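PDB 3EO4: uncharacterized protein MJ1062 from Methanocaldococcus jannaschii, which is of unknown function but, in the C-terminal GNAT-type domain that forms this chain, probably transfers acyl groups. Local coordinates for residues Pro91-Leu96 with Lys140-Leu145; Gly79-Ser84 with Ser113-Trp118; Lys149-Arg154 with Ile159-Leu164. All blocks are in the same frame, centred on the assembly; numbering follows the deposited sequence.

All three contacts belong to one GNAT-type domain. Contact 2 is the buried one: methyl groups of strand 74-84 meet helix 107-121. Contact 1 is partly buried and lies next to it, because strand 92-97 pairs with strand 74-84 in the same sheet. There the partner is helix 136-144. Both contacts are apolar between their segments. Contact 3 lies further out, in the hairpin of strands 148-150 and 157-163, its centre about 15 Å from the centre of the chain. I159 and Y160 are buried there, T150 and the lysines exposed. Its chemistry differs: backbone hydrogen bonds and a bulge. Y160 still touches E143 of contact 1, and L164 meets L116 of contact 2.

Contact 1: residues Pro91-Leu96 with Lys140-Leu145; sequences PEIGIL and KLFESL
L141 and F142 of helix 136-144 pack against I95 and I93 of strand 92-97. This is a helix lying against a sheet strand in the GNAT fold. The short segment axes come within 11.5 Å at their closest, with 131° between their directions. The contact is therefore made mainly by side chains, with one backbone oxygen of the strand beside the ring. L141 comes first. Its chi1 of -171° and chi2 of 176° together extend the chain, which brings CD1 to CG2 of I95 at 4.0 Å. The other methyl, CD2, lies over the centre of the F142 ring, 4.2 Å above its plane. L141 is also near a bound buffer molecule, which may mark a pocket.

F142 follows and has a larger share of the buried surface than L141. Its CZ touches I95 CG2 at 3.8 Å, and CE1 is 4.3 Å from CG2 of I93. The carbonyl oxygen of I93 is also near CZ. CG2 of I95 therefore meets both the L141 methyl and the phenyl ring. A129, I131 and V112 pack round F142 too, and F147 stacks edge-to-face with it. The ring thus joins strand 92-97 to strand 126-132 and helix 107-121.

The carbonyl O of L141 accepts a bond from S144 OG at 2.7 Å, and the same OG is hydrogen-bonded to R109 NE.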
ATOM      1  N   PRO A  91       3.588  -0.170  27.926  1.00 17.86           N
ATOM      2  CA  PRO A  91       3.883  -0.026  26.515  1.00 17.65           C
ATOM      3  C   PRO A  91       2.695   0.506  25.706  1.00 17.50           C
ATOM      4  O   PRO A  91       1.511   0.340  26.098  1.00 17.26           O
ATOM      5  CB  PRO A  91       4.245  -1.456  26.082  1.00 17.86           C
ATOM      6  CG  PRO A  91       3.599  -2.321  27.075  1.00 18.38           C
ATOM      7  CD  PRO A  91       3.654  -1.573  28.365  1.00 17.35           C
ATOM      8  N   GLU A  92       3.038   1.124  24.585  1.00 17.06           N
ATOM      9  CA  GLU A  92       2.082   1.723  23.674  1.00 17.97           C
ATOM     10  C   GLU A  92       1.766   0.782  22.505  1.00 17.80           C
ATOM     11  O   GLU A  92       2.682   0.229  21.872  1.00 17.60           O
ATOM     12  CB  GLU A  92       2.632   3.037  23.161  1.00 17.18           C
ATOM     13  CG  GLU A  92       1.694   3.739  22.204  1.00 19.86           C
ATOM     14  CD  GLU A  92       2.256   5.076  21.736  1.00 22.97           C
ATOM     15  OE1 GLU A  92       3.041   5.683  22.471  1.00 24.33           O
ATOM     16  OE2 GLU A  92       1.898   5.538  20.639  1.00 26.44           O
ATOM     17  N   ILE A  93       0.472   0.618  22.220  1.00 17.96           N
ATOM     18  CA  ILE A  93       0.015  -0.259  21.121  1.00 18.55           C
ATOM     19  C   ILE A  93      -0.437   0.600  19.951  1.00 18.49           C
ATOM     20  O   ILE A  93      -1.230   1.528  20.135  1.00 17.44           O
ATOM     21  CB  ILE A  93      -1.218  -1.133  21.531  1.00 18.80           C
ATOM     22  CG1 ILE A  93      -1.044  -1.771  22.903  1.00 18.07           C
ATOM     23  CG2 ILE A  93      -1.615  -2.158  20.423  1.00 19.46           C
ATOM     24  CD1 ILE A  93       0.042  -2.699  22.954  1.00 16.53           C
ATOM     25  N   GLY A  94       0.035   0.255  18.752  1.00 18.64           N
ATOM     26  CA  GLY A  94      -0.428   0.878  17.506  1.00 18.47           C
ATOM     27  C   GLY A  94      -1.055  -0.151  16.571  1.00 18.70           C
ATOM     28  O   GLY A  94      -0.646  -1.328  16.553  1.00 17.19           O
ATOM     29  N   ILE A  95      -2.057   0.270  15.802  1.00 18.53           N
ATOM     30  CA  ILE A  95      -2.731  -0.660  14.893  1.00 19.41           C
ATOM     31  C   ILE A  95      -3.137   0.089  13.623  1.00 20.02           C
ATOM     32  O   ILE A  95      -3.512   1.258  13.681  1.00 20.07           O
ATOM     33  CB  ILE A  95      -3.984  -1.363  15.587  1.00 19.93           C
ATOM     34  CG1 ILE A  95      -4.804  -2.227  14.625  1.00 20.50           C
ATOM     35  CG2 ILE A  95      -4.947  -0.322  16.197  1.00 19.59           C
ATOM     36  CD1 ILE A  95      -4.475  -3.706  14.709  1.00 26.11           C
ATOM     37  N   LEU A  96      -3.105  -0.607  12.491  1.00 20.45           N
ATOM     38  CA  LEU A  96      -3.479  -0.044  11.214  1.00 21.39           C
ATOM     39  C   LEU A  96      -3.990  -1.204  10.375  1.00 21.10           C
ATOM     40  O   LEU A  96      -3.298  -2.190  10.247  1.00 22.02           O
ATOM     41  CB  LEU A  96      -2.221   0.543  10.589  1.00 21.79           C
ATOM     42  CG  LEU A  96      -2.054   1.069   9.176  1.00 24.00           C
ATOM     43  CD1 LEU A  96      -0.593   1.569   9.072  1.00 23.74           C
ATOM     44  CD2 LEU A  96      -2.285   0.037   8.101  1.00 26.69           C
ATOM     45  N   LYS A 140     -13.466   3.074  19.262  1.00 16.92           N
ATOM     46  CA  LYS A 140     -14.376   1.941  19.475  1.00 17.22           C
ATOM     47  C   LYS A 140     -13.648   0.622  19.638  1.00 16.44           C
ATOM     48  O   LYS A 140     -14.023  -0.199  20.470  1.00 16.96           O
ATOM     49  CB  LYS A 140     -15.337   1.815  18.309  1.00 17.34           C
ATOM     50  CG  LYS A 140     -16.358   2.890  18.345  1.00 21.38           C
ATOM     51  CD  LYS A 140     -17.269   2.804  17.160  1.00 26.62           C
ATOM     52  CE  LYS A 140     -18.470   3.719  17.367  1.00 27.96           C
ATOM     53  NZ  LYS A 140     -19.582   3.197  16.544  1.00 31.63           N
ATOM     54  N   LEU A 141     -12.617   0.426  18.831  1.00 16.18           N
ATOM     55  CA  LEU A 141     -11.757  -0.750  18.926  1.00 16.34           C
ATOM     56  C   LEU A 141     -11.204  -0.937  20.348  1.00 16.46           C
ATOM     57  O   LEU A 141     -11.401  -1.988  20.961  1.00 16.84           O
ATOM     58  CB  LEU A 141     -10.607  -0.667  17.885  1.00 16.15           C
ATOM     59  CG  LEU A 141      -9.636  -1.828  17.571  1.00 15.45           C
ATOM     60  CD1 LEU A 141      -8.737  -1.412  16.442  1.00 16.81           C
ATOM     61  CD2 LEU A 141      -8.781  -2.279  18.758  1.00 15.49           C
ATOM     62  N   PHE A 142     -10.520   0.076  20.866  1.00 16.71           N
ATOM     63  CA  PHE A 142      -9.822  -0.059  22.151  1.00 16.93           C
ATOM     64  C   PHE A 142     -10.766  -0.084  23.347  1.00 16.45           C
ATOM     65  O   PHE A 142     -10.558  -0.867  24.292  1.00 15.36           O
ATOM     66  CB  PHE A 142      -8.754   1.027  22.318  1.00 17.05           C
ATOM     67  CG  PHE A 142      -7.522   0.789  21.483  1.00 19.20           C
ATOM     68  CD1 PHE A 142      -6.547  -0.113  21.900  1.00 19.63           C
ATOM     69  CD2 PHE A 142      -7.346   1.459  20.263  1.00 20.69           C
ATOM     70  CE1 PHE A 142      -5.396  -0.328  21.129  1.00 20.33           C
ATOM     71  CE2 PHE A 142      -6.225   1.245  19.482  1.00 20.15           C
ATOM     72  CZ  PHE A 142      -5.254   0.358  19.900  1.00 21.15           C
ATOM     73  N   GLU A 143     -11.820   0.731  23.289  1.00 15.37           N
ATOM     74  CA  GLU A 143     -12.871   0.643  24.303  1.00 15.61           C
ATOM     75  C   GLU A 143     -13.589  -0.725  24.277  1.00 15.31           C
ATOM     76  O   GLU A 143     -14.026  -1.214  25.312  1.00 16.12           O
ATOM     77  CB  GLU A 143     -13.866   1.809  24.202  1.00 15.41           C
ATOM     78  CG  GLU A 143     -13.209   3.212  24.408  1.00 18.85           C
ATOM     79  CD  GLU A 143     -14.217   4.331  24.603  1.00 22.52           C
ATOM     80  OE1 GLU A 143     -15.345   4.221  24.079  1.00 22.08           O
ATOM     81  OE2 GLU A 143     -13.881   5.332  25.280  1.00 26.72           O
ATOM     82  N   SER A 144     -13.702  -1.369  23.125  1.00 14.94           N
ATOM     83  CA  SER A 144     -14.311  -2.714  23.133  1.00 14.69           C
ATOM     84  C   SER A 144     -13.414  -3.715  23.893  1.00 14.34           C
ATOM     85  O   SER A 144     -13.861  -4.759  24.338  1.00 15.05           O
ATOM     86  CB  SER A 144     -14.620  -3.204  21.720  1.00 14.16           C
ATOM     87  OG  SER A 144     -13.459  -3.768  21.132  1.00 14.23           O
ATOM     88  N   LEU A 145     -12.153  -3.367  24.067  1.00 13.51           N
ATOM     89  CA  LEU A 145     -11.215  -4.206  24.815  1.00 13.70           C
ATOM     90  C   LEU A 145     -10.979  -3.697  26.231  1.00 13.64           C
ATOM     91  O   LEU A 145     -10.057  -4.151  26.919  1.00 14.39           O
ATOM     92  CB  LEU A 145      -9.877  -4.336  24.080  1.00 12.70           C
ATOM     93  CG  LEU A 145      -9.911  -5.024  22.719  1.00 14.69           C
ATOM     94  CD1 LEU A 145      -8.584  -4.814  21.982  1.00 16.53           C
ATOM     95  CD2 LEU A 145     -10.283  -6.513  22.821  1.00 11.96           C
TER

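Contact 2: residues Gly79-Ser84 with Ser113-Trp118; sequences GSVNVS and SLVLKW
The indole of W118 meets V83 through one corner. CG2 of V83 lies 4.0 Å from CZ3 of W118. The same indole makes an edge-to-face pair with W65 of strand 63-71, and V63 of that strand also touches it. W118 is the flat group across this contact and is partly exposed.

The centre is made of valines. V115 projects from helix 107-121 toward strand 74-84. Its CG2 is placed against both methyls of V81, with CG1 and CG2 of V81 each 3.8 Å away. The first torsion of V115 (chi1 172°) sets this CG2 anti to the carbonyl carbon, beside the backbone N, and so on the side of V81. The side chains of V115 and V83 are adjacent, but their modelled CG1 atoms are too close, so the exact spacing there is doubtful. V115 also touches W65 and I93, and V81 packs on I16 and I95.

This is a helix packed on one face of the antiparallel sheet of the GNAT fold. The short segment axes come within 9.2 Å of each other, their directions 30° apart. V81 and V83 point to the helix. N82, between them, points away, and its ND2 is hydrogen-bonded to a sulfonate oxygen of a bound buffer molecule. Strand 74-84 thus has an apolar face under the helix and a polar residue on the opposite one.

The touching atoms are all carbon. Between these two segments the contact is apolar packing of methyls and indole, with no directional bond.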
ATOM      1  N   GLY A  79      -2.839  -5.619   7.347  1.00 13.40           N
ATOM      2  CA  GLY A  79      -2.535  -4.490   8.223  1.00 13.73           C
ATOM      3  C   GLY A  79      -1.278  -4.706   9.027  1.00 15.11           C
ATOM      4  O   GLY A  79      -0.506  -5.649   8.771  1.00 14.52           O
ATOM      5  N   SER A  80      -1.069  -3.837  10.016  1.00 15.92           N
ATOM      6  CA  SER A  80       0.047  -3.981  10.912  1.00 17.35           C
ATOM      7  C   SER A  80      -0.349  -3.620  12.333  1.00 18.01           C
ATOM      8  O   SER A  80      -1.137  -2.686  12.549  1.00 18.36           O
ATOM      9  CB  SER A  80       1.190  -3.097  10.467  1.00 17.00           C
ATOM     10  OG  SER A  80       2.313  -3.321  11.320  1.00 21.39           O
ATOM     11  N   VAL A  81       0.218  -4.348  13.296  1.00 18.00           N
ATOM     12  CA  VAL A  81       0.004  -4.069  14.724  1.00 17.48           C
ATOM     13  C   VAL A  81       1.373  -4.060  15.391  1.00 18.01           C
ATOM     14  O   VAL A  81       2.278  -4.792  14.960  1.00 17.86           O
ATOM     15  CB  VAL A  81      -0.998  -5.079  15.377  1.00 17.74           C
ATOM     16  CG1 VAL A  81      -0.416  -6.487  15.448  1.00 14.75           C
ATOM     17  CG2 VAL A  81      -1.506  -4.576  16.754  1.00 15.15           C
ATOM     18  N   ASN A  82       1.540  -3.202  16.397  1.00 18.47           N
ATOM     19  CA  ASN A  82       2.850  -2.938  16.999  1.00 18.92           C
ATOM     20  C   ASN A  82       2.726  -2.540  18.475  1.00 19.34           C
ATOM     21  O   ASN A  82       1.657  -2.074  18.894  1.00 18.52           O
ATOM     22  CB  ASN A  82       3.616  -1.845  16.218  1.00 18.98           C
ATOM     23  CG  ASN A  82       2.939  -0.476  16.289  1.00 21.45           C
ATOM     24  OD1 ASN A  82       2.675   0.047  17.373  1.00 25.48           O
ATOM     25  ND2 ASN A  82       2.694   0.124  15.138  1.00 20.11           N
ATOM     26  N   VAL A  83       3.806  -2.772  19.248  1.00 18.88           N
ATOM     27  CA  VAL A  83       3.956  -2.289  20.635  1.00 18.46           C
ATOM     28  C   VAL A  83       5.298  -1.623  20.744  1.00 17.83           C
ATOM     29  O   VAL A  83       6.287  -2.135  20.244  1.00 16.72           O
ATOM     30  CB  VAL A  83       3.911  -3.409  21.710  1.00 18.52           C
ATOM     31  CG1 VAL A  83       2.624  -4.163  21.607  1.00 21.65           C
ATOM     32  CG2 VAL A  83       5.020  -4.404  21.500  1.00 18.93           C
ATOM     33  N   SER A  84       5.322  -0.481  21.405  1.00 17.85           N
ATOM     34  CA  SER A  84       6.564   0.246  21.577  1.00 19.30           C
ATOM     35  C   SER A  84       6.634   0.687  23.040  1.00 19.15           C
ATOM     36  O   SER A  84       5.684   0.455  23.799  1.00 19.94           O
ATOM     37  CB  SER A  84       6.603   1.430  20.606  1.00 19.09           C
ATOM     38  OG  SER A  84       5.490   2.289  20.799  1.00 20.29           O
ATOM     39  N   SER A 113      -5.914  -7.721  20.664  1.00 17.98           N
ATOM     40  CA  SER A 113      -6.013  -8.664  21.775  1.00 18.51           C
ATOM     41  C   SER A 113      -4.924  -9.744  21.744  1.00 18.20           C
ATOM     42  O   SER A 113      -4.432 -10.152  22.810  1.00 19.00           O
ATOM     43  CB  SER A 113      -7.399  -9.271  21.886  1.00 17.39           C
ATOM     44  OG  SER A 113      -7.509 -10.258  20.912  1.00 22.23           O
ATOM     45  N   LEU A 114      -4.529 -10.183  20.545  1.00 16.95           N
ATOM     46  CA  LEU A 114      -3.345 -11.049  20.399  1.00 16.58           C
ATOM     47  C   LEU A 114      -2.067 -10.407  21.017  1.00 15.57           C
ATOM     48  O   LEU A 114      -1.320 -11.052  21.728  1.00 15.40           O
ATOM     49  CB  LEU A 114      -3.118 -11.449  18.929  1.00 15.89           C
ATOM     50  CG  LEU A 114      -4.038 -12.508  18.276  1.00 16.17           C
ATOM     51  CD1 LEU A 114      -3.760 -12.646  16.781  1.00 12.72           C
ATOM     52  CD2 LEU A 114      -3.901 -13.886  18.957  1.00 17.25           C
ATOM     53  N   VAL A 115      -1.837  -9.140  20.740  1.00 15.37           N
ATOM     54  CA  VAL A 115      -0.698  -8.413  21.322  1.00 15.32           C
ATOM     55  C   VAL A 115      -0.810  -8.297  22.858  1.00 15.49           C
ATOM     56  O   VAL A 115       0.160  -8.559  23.547  1.00 15.67           O
ATOM     57  CB  VAL A 115      -0.518  -7.018  20.655  1.00 15.01           C
ATOM     58  CG1 VAL A 115       0.533  -6.197  21.380  1.00 13.92           C
ATOM     59  CG2 VAL A 115      -0.117  -7.184  19.193  1.00 14.59           C
ATOM     60  N   LEU A 116      -1.998  -7.958  23.379  1.00 15.73           N
ATOM     61  CA  LEU A 116      -2.230  -7.911  24.818  1.00 16.68           C
ATOM     62  C   LEU A 116      -1.942  -9.227  25.527  1.00 17.64           C
ATOM     63  O   LEU A 116      -1.402  -9.232  26.641  1.00 16.60           O
ATOM     64  CB  LEU A 116      -3.655  -7.433  25.162  1.00 16.44           C
ATOM     65  CG  LEU A 116      -4.073  -6.069  24.594  1.00 16.22           C
ATOM     66  CD1 LEU A 116      -5.549  -5.852  24.836  1.00 16.77           C
ATOM     67  CD2 LEU A 116      -3.256  -4.889  25.125  1.00 18.07           C
ATOM     68  N   LYS A 117      -2.296 -10.338  24.887  1.00 18.71           N
ATOM     69  CA  LYS A 117      -2.042 -11.647  25.475  1.00 20.31           C
ATOM     70  C   LYS A 117      -0.529 -11.903  25.550  1.00 20.37           C
ATOM     71  O   LYS A 117      -0.029 -12.423  26.545  1.00 21.12           O
ATOM     72  CB  LYS A 117      -2.754 -12.753  24.687  1.00 20.49           C
ATOM     73  CG  LYS A 117      -2.920 -14.077  25.451  1.00 25.05           C
ATOM     74  CD  LYS A 117      -4.103 -13.984  26.464  1.00 31.58           C
ATOM     75  CE  LYS A 117      -3.801 -14.672  27.820  1.00 32.96           C
ATOM     76  NZ  LYS A 117      -3.693 -16.151  27.722  1.00 34.99           N
ATOM     77  N   TRP A 118       0.193 -11.538  24.499  1.00 20.60           N
ATOM     78  CA  TRP A 118       1.637 -11.733  24.467  1.00 20.45           C
ATOM     79  C   TRP A 118       2.293 -10.885  25.554  1.00 19.71           C
ATOM     80  O   TRP A 118       3.135 -11.374  26.282  1.00 20.00           O
ATOM     81  CB  TRP A 118       2.178 -11.341  23.098  1.00 21.00           C
ATOM     82  CG  TRP A 118       3.689 -11.367  22.989  1.00 22.69           C
ATOM     83  CD1 TRP A 118       4.478 -12.469  22.867  1.00 25.30           C
ATOM     84  CD2 TRP A 118       4.582 -10.230  22.985  1.00 22.91           C
ATOM     85  NE1 TRP A 118       5.809 -12.100  22.804  1.00 26.24           N
ATOM     86  CE2 TRP A 118       5.896 -10.731  22.854  1.00 24.15           C
ATOM     87  CE3 TRP A 118       4.398  -8.851  23.111  1.00 18.93           C
ATOM     88  CZ2 TRP A 118       7.020  -9.895  22.821  1.00 23.18           C
ATOM     89  CZ3 TRP A 118       5.511  -8.020  23.066  1.00 22.23           C
ATOM     90  CH2 TRP A 118       6.809  -8.545  22.930  1.00 20.40           C
TER

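Contact 3: residues Lys149-Arg154 with Ile159-Leu164; sequences KTKKGR and IYEVNL
T150 N donates to I159 O at 2.8 Å, nearly straight at 167° and in the carbonyl plane. I159 N returns a bond to K151 O, also 2.8 Å, with the donor nearly along the C=O axis. K151 N makes a weak third bond to I159 O at 3.4 Å. T150 and K151 thus both face I159, which is a classic beta bulge in an antiparallel hairpin. K149 and Y160 form the non-hydrogen-bonded pair before it.

A water lies in the plane of the Y160 ring, at its edge. It is 2.7 Å from Y160 OH and weakly linked to K149 NZ. Across one ring face runs K149. Its CB is 4.1 Å from the ring centroid in a CH-pi contact, and CE reaches on to the hydroxyl. Y160 CG is anti to the carbonyl carbon (chi1 -74°), which turns the ring under the backbone of K149. An alanine here would take away the ring and hydroxyl, and would probably leave the K149 chain without its support and the water without its closer partner. K149 and K152 both make cation-pi contacts with W158.

On the other face of the hairpin lie K151 and I159. I159 CD1 packs on G153 CA at 3.7 Å.

T150 crosses E161 at about a right angle, its CG2 3.7 Å from E161 CD.

Strand 157-163 is the middle strand of its sheet. Strand 148-150 flanks it at the edge and strand 126-132 on the other side, as in GNAT domains. The Y160 side chain packs on I131 of that strand and on I139 and E143 of helix 136-144.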
ATOM      1  N   LYS A 149     -10.296   6.125  28.415  1.00 18.70           N
ATOM      2  CA  LYS A 149      -9.680   7.430  28.224  1.00 20.38           C
ATOM      3  C   LYS A 149      -9.121   7.898  29.553  1.00 20.82           C
ATOM      4  O   LYS A 149      -9.843   7.986  30.536  1.00 21.01           O
ATOM      5  CB  LYS A 149     -10.679   8.467  27.684  1.00 19.50           C
ATOM      6  CG  LYS A 149      -9.990   9.707  27.124  1.00 21.20           C
ATOM      7  CD  LYS A 149     -10.979  10.852  26.871  1.00 22.19           C
ATOM      8  CE  LYS A 149     -11.652  10.667  25.549  1.00 23.96           C
ATOM      9  NZ  LYS A 149     -13.057  11.119  25.666  1.00 27.16           N
ATOM     10  N   THR A 150      -7.834   8.199  29.573  1.00 22.18           N
ATOM     11  CA  THR A 150      -7.130   8.437  30.832  1.00 23.55           C
ATOM     12  C   THR A 150      -6.553   9.844  30.973  1.00 23.40           C
ATOM     13  O   THR A 150      -6.567  10.403  32.060  1.00 23.35           O
ATOM     14  CB  THR A 150      -6.045   7.336  31.046  1.00 23.58           C
ATOM     15  OG1 THR A 150      -6.570   6.326  31.911  1.00 26.08           O
ATOM     16  CG2 THR A 150      -4.779   7.867  31.664  1.00 25.17           C
ATOM     17  N   LYS A 151      -6.088  10.416  29.867  1.00 23.81           N
ATOM     18  CA  LYS A 151      -5.129  11.517  29.905  1.00 24.52           C
ATOM     19  C   LYS A 151      -5.019  12.140  28.511  1.00 23.84           C
ATOM     20  O   LYS A 151      -5.128  11.438  27.519  1.00 24.03           O
ATOM     21  CB  LYS A 151      -3.761  10.949  30.311  1.00 24.93           C
ATOM     22  CG  LYS A 151      -2.716  11.963  30.750  1.00 28.19           C
ATOM     23  CD  LYS A 151      -1.284  11.375  30.671  1.00 32.01           C
ATOM     24  CE  LYS A 151      -1.153  10.025  31.359  1.00 34.46           C
ATOM     25  NZ  LYS A 151       0.246   9.757  31.831  1.00 37.29           N
ATOM     26  N   LYS A 152      -4.799  13.449  28.434  1.00 24.08           N
ATOM     27  CA  LYS A 152      -4.485  14.096  27.148  1.00 24.23           C
ATOM     28  C   LYS A 152      -3.144  13.593  26.627  1.00 23.70           C
ATOM     29  O   LYS A 152      -2.226  13.345  27.404  1.00 24.18           O
ATOM     30  CB  LYS A 152      -4.396  15.618  27.317  1.00 24.56           C
ATOM     31  CG  LYS A 152      -5.631  16.406  26.927  1.00 25.60           C
ATOM     32  CD  LYS A 152      -5.249  17.853  26.533  1.00 27.18           C
ATOM     33  CE  LYS A 152      -5.148  18.086  24.979  1.00 30.25           C
ATOM     34  NZ  LYS A 152      -5.009  16.847  24.082  1.00 27.94           N
ATOM     35  N   GLY A 153      -3.033  13.422  25.319  1.00 23.11           N
ATOM     36  CA  GLY A 153      -1.724  13.264  24.688  1.00 22.59           C
ATOM     37  C   GLY A 153      -1.346  14.663  24.218  1.00 22.52           C
ATOM     38  O   GLY A 153      -1.547  15.626  24.941  1.00 22.55           O
ATOM     39  N   ARG A 154      -0.837  14.770  22.994  1.00 22.72           N
ATOM     40  CA  ARG A 154      -0.648  16.056  22.304  1.00 23.00           C
ATOM     41  C   ARG A 154      -2.003  16.587  21.799  1.00 23.27           C
ATOM     42  O   ARG A 154      -3.036  15.917  21.971  1.00 22.77           O
ATOM     43  CB  ARG A 154       0.367  15.890  21.167  1.00 23.07           C
ATOM     44  CG  ARG A 154       1.601  15.055  21.586  1.00 22.51           C
ATOM     45  CD  ARG A 154       2.396  14.571  20.407  1.00 21.42           C
ATOM     46  NE  ARG A 154       1.816  13.354  19.842  1.00 25.84           N
ATOM     47  CZ  ARG A 154       2.444  12.518  19.017  1.00 24.60           C
ATOM     48  NH1 ARG A 154       3.687  12.764  18.616  1.00 22.66           N
ATOM     49  NH2 ARG A 154       1.817  11.431  18.581  1.00 24.37           N
ATOM     50  N   ILE A 159      -4.819   9.613  25.476  1.00 17.96           N
ATOM     51  CA  ILE A 159      -4.290   8.331  25.922  1.00 17.35           C
ATOM     52  C   ILE A 159      -5.426   7.546  26.555  1.00 17.32           C
ATOM     53  O   ILE A 159      -6.206   8.107  27.353  1.00 17.78           O
ATOM     54  CB  ILE A 159      -3.196   8.513  26.988  1.00 17.78           C
ATOM     55  CG1 ILE A 159      -2.255   9.682  26.630  1.00 17.42           C
ATOM     56  CG2 ILE A 159      -2.489   7.184  27.274  1.00 16.60           C
ATOM     57  CD1 ILE A 159      -1.648   9.598  25.254  1.00 18.94           C
ATOM     58  N   TYR A 160      -5.497   6.274  26.170  1.00 15.84           N
ATOM     59  CA  TYR A 160      -6.447   5.297  26.634  1.00 16.12           C
ATOM     60  C   TYR A 160      -5.620   4.151  27.215  1.00 16.41           C
ATOM     61  O   TYR A 160      -4.699   3.679  26.547  1.00 15.51           O
ATOM     62  CB  TYR A 160      -7.248   4.752  25.438  1.00 15.95           C
ATOM     63  CG  TYR A 160      -8.280   5.699  24.885  1.00 16.40           C
ATOM     64  CD1 TYR A 160      -9.621   5.490  25.138  1.00 16.48           C
ATOM     65  CD2 TYR A 160      -7.914   6.800  24.093  1.00 17.78           C
ATOM     66  CE1 TYR A 160     -10.582   6.358  24.653  1.00 15.98           C
ATOM     67  CE2 TYR A 160      -8.871   7.679  23.596  1.00 18.06           C
ATOM     68  CZ  TYR A 160     -10.197   7.445  23.893  1.00 18.69           C
ATOM     69  OH  TYR A 160     -11.159   8.269  23.406  1.00 20.21           O
ATOM     70  N   GLU A 161      -5.941   3.699  28.434  1.00 16.37           N
ATOM     71  CA  GLU A 161      -5.120   2.697  29.123  1.00 17.10           C
ATOM     72  C   GLU A 161      -5.943   1.503  29.515  1.00 16.88           C
ATOM     73  O   GLU A 161      -7.158   1.612  29.703  1.00 17.45           O
ATOM     74  CB  GLU A 161      -4.450   3.255  30.379  1.00 16.58           C
ATOM     75  CG  GLU A 161      -3.688   4.531  30.147  1.00 20.92           C
ATOM     76  CD  GLU A 161      -2.662   4.854  31.239  1.00 26.88           C
ATOM     77  OE1 GLU A 161      -1.774   5.700  30.964  1.00 29.34           O
ATOM     78  OE2 GLU A 161      -2.730   4.273  32.358  1.00 28.56           O
ATOM     79  N   VAL A 162      -5.276   0.369  29.663  1.00 16.51           N
ATOM     80  CA  VAL A 162      -5.941  -0.841  30.102  1.00 16.87           C
ATOM     81  C   VAL A 162      -5.024  -1.577  31.077  1.00 17.85           C
ATOM     82  O   VAL A 162      -3.782  -1.505  30.964  1.00 18.48           O
ATOM     83  CB  VAL A 162      -6.297  -1.755  28.891  1.00 16.43           C
ATOM     84  CG1 VAL A 162      -5.106  -2.613  28.469  1.00 16.04           C
ATOM     85  CG2 VAL A 162      -7.535  -2.604  29.175  1.00 15.48           C
ATOM     86  N   ASN A 163      -5.642  -2.252  32.039  1.00 18.74           N
ATOM     87  CA  ASN A 163      -4.951  -3.208  32.908  1.00 20.72           C
ATOM     88  C   ASN A 163      -5.062  -4.558  32.254  1.00 22.32           C
ATOM     89  O   ASN A 163      -6.143  -4.949  31.814  1.00 22.73           O
ATOM     90  CB  ASN A 163      -5.559  -3.260  34.305  1.00 19.99           C
ATOM     91  CG  ASN A 163      -5.377  -1.970  35.059  1.00 19.86           C
ATOM     92  OD1 ASN A 163      -6.336  -1.311  35.414  1.00 20.18           O
ATOM     93  ND2 ASN A 163      -4.133  -1.589  35.283  1.00 20.25           N
ATOM     94  N   LEU A 164      -3.928  -5.240  32.178  1.00 23.93           N
ATOM     95  CA  LEU A 164      -3.799  -6.522  31.499  1.00 26.02           C
ATOM     96  C   LEU A 164      -4.267  -7.693  32.368  1.00 27.30           C
ATOM     97  O   LEU A 164      -4.953  -8.623  31.902  1.00 28.60           O
ATOM     98  CB  LEU A 164      -2.335  -6.716  31.099  1.00 25.79           C
ATOM     99  CG  LEU A 164      -1.944  -6.377  29.660  1.00 26.16           C
ATOM    100  CD1 LEU A 164      -2.882  -5.383  29.000  1.00 26.49           C
ATOM    101  CD2 LEU A 164      -0.489  -5.915  29.599  1.00 26.64           C
ATOM    102  OXT LEU A 164      -3.954  -7.737  33.565  1.00 28.02           O
TER
HETATM  103  O   HOH W   1     -13.610   7.882  24.564  1.00 29.10           O